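Long-range contacts in SMC protein (Pyrococcus furiosus, PDB 3NWC), which is probably required for chromosome condensation and partitioning, and is represented here by its hinge domain, which mediates dimerization and binds DNA: residues L108-V113 with F126-T131; V132-M137 with M149-G154. All blocks are in the same frame, centred on the assembly; numbering follows the deposited sequence.

Contact 1 of 2, residues L108-V113 with F126-T131; sequences LPAVDV and FALGDT
The carbonyl oxygen of Thr131 is gripped twice: Ala110 N donates to it at 2.9 Å, and a water reaches it at 3.0 Å. The N-H of Ala110 points almost straight at the oxygen (174°), although the nitrogen stands 28° off the carbonyl plane. This is the place in the SMC hinge domain where an edge strand, 108-109, leaves its antiparallel neighbour 131-134 in a mixed sheet and winds into a short 3-10 turn. Within that turn Asp112 N bonds back to Pro109 O and Val113 N to Ala110 O, while Ala110 N stays turned across the contact.

The same water extends the join. It accepts from Val111 N at 3.2 Å and gives its other proton to Leu128 O at 2.7 Å, tying the 3-10 turn to the carbonyls of the first and last residues of the type I turn Leu128-Thr131. Leu128 O is already engaged inside that turn by Thr131 N, so it has two donors.

Apolar atoms pack around this polar knot. The methyl of Ala110 points into the other segment and rests 4.0 Å from Thr131 CB; it also touches Ile55 of helix 52-59, the helix whose Ala58 touches Leu128 and Thr131. The hydroxyl of Thr131 is used on a different partner, Arg148 on the adjoining strand.

Val111 reaches over with one branch. With chi1 at -61° its CG1 sits beside its own backbone N and opposite the carbonyl carbon, which brings this methyl up to the turn, 3.7 Å from Leu128 O. Leu128 CB lies 4.2 Å from the same Val111 CG1, and Gly129 CA is 4.0 Å from Val111 CG1.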
loop_
_atom_site.group_PDB
_atom_site.type_symbol
_atom_site.label_atom_id
_atom_site.label_comp_id
_atom_site.label_asym_id
_atom_site.label_seq_id
_atom_site.Cartn_x
_atom_site.Cartn_y
_atom_site.Cartn_z
ATOM N N LEU A 108 -8.991 12.936 17.178
ATOM C CA LEU A 108 -8.279 12.089 18.121
ATOM C C LEU A 108 -7.120 11.362 17.457
ATOM O O LEU A 108 -7.339 10.549 16.551
ATOM C CB LEU A 108 -9.263 11.067 18.698
ATOM C CG LEU A 108 -8.766 9.944 19.612
ATOM C CD1 LEU A 108 -8.223 10.508 20.936
ATOM C CD2 LEU A 108 -9.908 8.973 19.884
ATOM N N PRO A 109 -5.882 11.630 17.908
ATOM C CA PRO A 109 -4.737 10.911 17.344
ATOM C C PRO A 109 -4.887 9.400 17.472
ATOM O O PRO A 109 -5.186 8.874 18.546
ATOM C CB PRO A 109 -3.570 11.377 18.205
ATOM C CG PRO A 109 -3.957 12.780 18.589
ATOM C CD PRO A 109 -5.456 12.712 18.820
ATOM N N ALA A 110 -4.655 8.696 16.371
ATOM C CA ALA A 110 -4.833 7.254 16.391
ATOM C C ALA A 110 -3.928 6.563 17.403
ATOM O O ALA A 110 -4.307 5.559 17.998
ATOM C CB ALA A 110 -4.619 6.667 14.972
ATOM N N VAL A 111 -2.731 7.097 17.611
ATOM C CA VAL A 111 -1.815 6.498 18.567
ATOM C C VAL A 111 -2.393 6.508 19.981
ATOM O O VAL A 111 -1.992 5.706 20.810
ATOM C CB VAL A 111 -0.428 7.179 18.585
ATOM C CG1 VAL A 111 0.239 7.075 17.222
ATOM C CG2 VAL A 111 -0.545 8.635 19.030
ATOM N N ASP A 112 -3.338 7.403 20.249
ATOM C CA ASP A 112 -3.933 7.481 21.585
ATOM C C ASP A 112 -4.801 6.271 21.910
ATOM O O ASP A 112 -5.089 6.007 23.076
ATOM C CB ASP A 112 -4.775 8.733 21.731
ATOM C CG ASP A 112 -3.931 9.981 21.841
ATOM O OD1 ASP A 112 -2.691 9.863 21.788
ATOM O OD2 ASP A 112 -4.524 11.062 21.969
ATOM N N VAL A 113 -5.232 5.545 20.884
ATOM C CA VAL A 113 -6.160 4.443 21.125
ATOM C C VAL A 113 -5.529 3.064 20.935
ATOM O O VAL A 113 -6.235 2.060 20.844
ATOM C CB VAL A 113 -7.464 4.584 20.306
ATOM C CG1 VAL A 113 -8.159 5.906 20.625
ATOM C CG2 VAL A 113 -7.197 4.446 18.802
ATOM N N PHE A 126 5.679 5.893 12.754
ATOM C CA PHE A 126 5.795 5.951 11.299
ATOM C C PHE A 126 4.458 5.556 10.651
ATOM O O PHE A 126 3.998 6.200 9.714
ATOM C CB PHE A 126 6.912 5.041 10.787
ATOM C CG PHE A 126 6.658 4.519 9.402
ATOM C CD1 PHE A 126 6.852 5.333 8.294
ATOM C CD2 PHE A 126 6.187 3.240 9.217
ATOM C CE1 PHE A 126 6.591 4.859 7.028
ATOM C CE2 PHE A 126 5.929 2.764 7.958
ATOM C CZ PHE A 126 6.137 3.575 6.865
ATOM N N ALA A 127 3.819 4.506 11.160
ATOM C CA ALA A 127 2.580 4.028 10.536
ATOM C C ALA A 127 1.349 4.868 10.886
ATOM O O ALA A 127 0.472 5.094 10.049
ATOM C CB ALA A 127 2.329 2.562 10.910
ATOM N N LEU A 128 1.269 5.307 12.140
ATOM C CA LEU A 128 0.037 5.891 12.654
ATOM C C LEU A 128 0.216 7.265 13.281
ATOM O O LEU A 128 -0.756 7.863 13.722
ATOM C CB LEU A 128 -0.576 4.953 13.696
ATOM C CG LEU A 128 -1.117 3.641 13.098
ATOM C CD1 LEU A 128 -1.466 2.670 14.218
ATOM C CD2 LEU A 128 -2.347 3.950 12.257
ATOM N N GLY A 129 1.451 7.752 13.300
ATOM C CA GLY A 129 1.801 8.966 14.041
ATOM C C GLY A 129 1.168 10.273 13.609
ATOM O O GLY A 129 1.060 11.202 14.408
ATOM N N ASP A 130 0.757 10.377 12.351
ATOM C CA ASP A 130 0.043 11.574 11.942
ATOM C C ASP A 130 -1.397 11.293 11.552
ATOM O O ASP A 130 -2.051 12.135 10.953
ATOM C CB ASP A 130 0.810 12.356 10.858
ATOM C CG ASP A 130 0.832 11.652 9.502
ATOM O OD1 ASP A 130 0.482 10.459 9.401
ATOM O OD2 ASP A 130 1.224 12.312 8.518
ATOM N N THR A 131 -1.902 10.118 11.936
ATOM C CA THR A 131 -3.302 9.801 11.683
ATOM C C THR A 131 -4.227 10.317 12.779
ATOM O O THR A 131 -4.007 10.082 13.958
ATOM C CB THR A 131 -3.540 8.278 11.504
ATOM O OG1 THR A 131 -2.697 7.802 10.458
ATOM C CG2 THR A 131 -4.988 8.003 11.126
HETATM O O HOH W 1 -1.683 9.462 15.734
#

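Contact 2 of 2, residues V132-M137 with M149-G154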
loop_
_atom_site.group_PDB
_atom_site.type_symbol
_atom_site.label_atom_id
_atom_site.label_comp_id
_atom_site.label_asym_id
_atom_site.label_seq_id
_atom_site.Cartn_x
_atom_site.Cartn_y
_atom_site.Cartn_z
ATOM N N VAL A 132 -5.290 10.981 12.350
ATOM C CA VAL A 132 -6.339 11.424 13.237
ATOM C C VAL A 132 -7.647 10.729 12.920
ATOM O O VAL A 132 -7.994 10.508 11.753
ATOM C CB VAL A 132 -6.495 12.967 13.126
ATOM C CG1 VAL A 132 -7.603 13.461 14.022
ATOM C CG2 VAL A 132 -5.174 13.642 13.456
ATOM N N ILE A 133 -8.367 10.360 13.977
ATOM C CA ILE A 133 -9.669 9.727 13.840
ATOM C C ILE A 133 -10.737 10.803 13.943
ATOM O O ILE A 133 -10.745 11.602 14.889
ATOM C CB ILE A 133 -9.887 8.679 14.938
ATOM C CG1 ILE A 133 -8.738 7.662 14.936
ATOM C CG2 ILE A 133 -11.236 7.994 14.768
ATOM C CD1 ILE A 133 -8.764 6.692 16.109
ATOM N N VAL A 134 -11.614 10.834 12.947
ATOM C CA VAL A 134 -12.732 11.762 12.901
ATOM C C VAL A 134 -14.030 10.964 12.749
ATOM O O VAL A 134 -14.011 9.797 12.347
ATOM C CB VAL A 134 -12.581 12.762 11.743
ATOM C CG1 VAL A 134 -11.202 13.424 11.794
ATOM C CG2 VAL A 134 -12.773 12.065 10.411
ATOM N N ASN A 135 -15.155 11.590 13.073
ATOM C CA ASN A 135 -16.424 10.868 13.155
ATOM C C ASN A 135 -17.097 10.528 11.823
ATOM O O ASN A 135 -17.796 9.518 11.728
ATOM C CB ASN A 135 -17.404 11.617 14.061
ATOM C CG ASN A 135 -16.863 11.811 15.457
ATOM O OD1 ASN A 135 -16.061 12.715 15.705
ATOM N ND2 ASN A 135 -17.299 10.966 16.383
ATOM N N SER A 136 -16.913 11.365 10.807
ATOM C CA SER A 136 -17.546 11.113 9.510
ATOM C C SER A 136 -16.866 11.818 8.337
ATOM O O SER A 136 -15.918 12.576 8.522
ATOM C CB SER A 136 -19.039 11.462 9.557
ATOM O OG SER A 136 -19.291 12.539 10.440
HETATM N N MSE A 137 -17.356 11.559 7.126
HETATM C CA MSE A 137 -16.767 12.148 5.926
HETATM C C MSE A 137 -16.991 13.662 5.893
HETATM O O MSE A 137 -16.180 14.409 5.345
HETATM C CB MSE A 137 -17.330 11.503 4.657
HETATM C CG MSE A 137 -17.253 9.978 4.625
HETATM SE SE MSE A 137 -17.718 9.282 2.858
HETATM C CE MSE A 137 -16.103 9.849 1.934
HETATM N N MSE A 149 -6.434 11.416 7.947
HETATM C CA MSE A 149 -7.619 11.112 8.740
HETATM C C MSE A 149 -8.204 9.750 8.380
HETATM O O MSE A 149 -8.117 9.293 7.242
HETATM C CB MSE A 149 -8.692 12.181 8.539
HETATM C CG MSE A 149 -8.273 13.572 9.002
HETATM SE SE MSE A 149 -9.489 14.903 8.267
HETATM C CE MSE A 149 -9.033 14.702 6.381
ATOM N N VAL A 150 -8.815 9.114 9.365
ATOM C CA VAL A 150 -9.590 7.911 9.098
ATOM C C VAL A 150 -10.926 8.148 9.785
ATOM O O VAL A 150 -10.957 8.684 10.886
ATOM C CB VAL A 150 -8.875 6.643 9.616
ATOM C CG1 VAL A 150 -8.572 6.743 11.136
ATOM C CG2 VAL A 150 -9.682 5.408 9.297
ATOM N N THR A 151 -12.028 7.812 9.129
ATOM C CA THR A 151 -13.329 7.966 9.784
ATOM C C THR A 151 -13.621 6.725 10.597
ATOM O O THR A 151 -13.037 5.676 10.365
ATOM C CB THR A 151 -14.483 8.214 8.798
ATOM O OG1 THR A 151 -14.740 7.029 8.030
ATOM C CG2 THR A 151 -14.159 9.376 7.875
ATOM N N ILE A 152 -14.529 6.846 11.557
ATOM C CA ILE A 152 -14.864 5.727 12.407
ATOM C C ILE A 152 -15.417 4.569 11.577
ATOM O O ILE A 152 -15.280 3.418 11.952
ATOM C CB ILE A 152 -15.892 6.129 13.484
ATOM C CG1 ILE A 152 -15.195 6.910 14.593
ATOM C CG2 ILE A 152 -16.538 4.900 14.089
ATOM C CD1 ILE A 152 -14.403 6.021 15.530
ATOM N N GLU A 153 -16.020 4.892 10.438
ATOM C CA GLU A 153 -16.646 3.875 9.599
ATOM C C GLU A 153 -15.731 3.360 8.497
ATOM O O GLU A 153 -16.109 2.463 7.733
ATOM C CB GLU A 153 -17.966 4.390 9.031
ATOM C CG GLU A 153 -19.041 4.538 10.104
ATOM C CD GLU A 153 -19.229 3.263 10.909
ATOM O OE1 GLU A 153 -18.856 2.182 10.409
ATOM O OE2 GLU A 153 -19.749 3.339 12.041
ATOM N N GLY A 154 -14.535 3.942 8.410
ATOM C CA GLY A 154 -13.480 3.348 7.614
ATOM C C GLY A 154 -13.088 3.998 6.304
ATOM O O GLY A 154 -12.471 3.349 5.457
HETATM O O HOH W 2 -17.811 7.521 9.947
#
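Val134 crosses the side chain of Met149, a selenomethionine, at an oblique angle, with its CG1 4.0 Å from Met149 CG, and its other methyl, CG2, is 3.9 Å from Thr151 CG2. A chi1 of -52° sets CG1 beside the Val134 backbone N, on the Met149 side, and leaves CG2 for Thr151. Cut back to an alanine, this position would probably leave a gap between Met149 CG and Thr151 CG2, setting the selenomethionine chain freer to turn. On the opposite face Ile133 and Val150 run side by side, CG1 to CG1 at 3.9 Å, and helix 52-59 covers Val150 with Ala54, Val57 and Ala58. Ile152, just past the end of strand 148-151, meets Ile133 CG2 with its CD1 at 3.8 Å.

The strands form the parallel pair within the five-stranded mixed sheet of the hinge domain, with the local axes of 132-134 and 149-151 at 34°. Val150 bonds both ways: its N to Val132 O at 2.9 Å, and its O from Val134 N at 3.0 Å. The ladder then weakens, Ile152 N reaching Val134 O at a poor angle.

Beyond it the chain bends in a type I turn, Thr151-Gly154, where the Thr151 hydroxyl bonds to Glu155. A water donates to Asn135 O at 2.7 Å and weakly accepts from Glu153 N, and Gly154 O takes a bond from Arg88 of the second subunit.

In the fold
Following the chain from the N terminus, helix 52-59 precedes both contacts and later lies against each. The chain then lays down edge strand 108-109; contact 1 closes the loop that carries strand 114-115 and most of helix 121-128. Strand 131-134 follows at once and opens contact 2, which closes a second, helix-free loop when the chain returns as strand 148-151. The two loops lie in series, neither nested nor crossed. They share a sheet: Leu108 O and Ile133 N, 2.8 Å apart, probably bond between strands 108-109 and 131-134, and Thr131 CG2 packs 3.8 Å from Val150 CG1. Strands 108-109, 131-134 and 148-151 thus stand side by side.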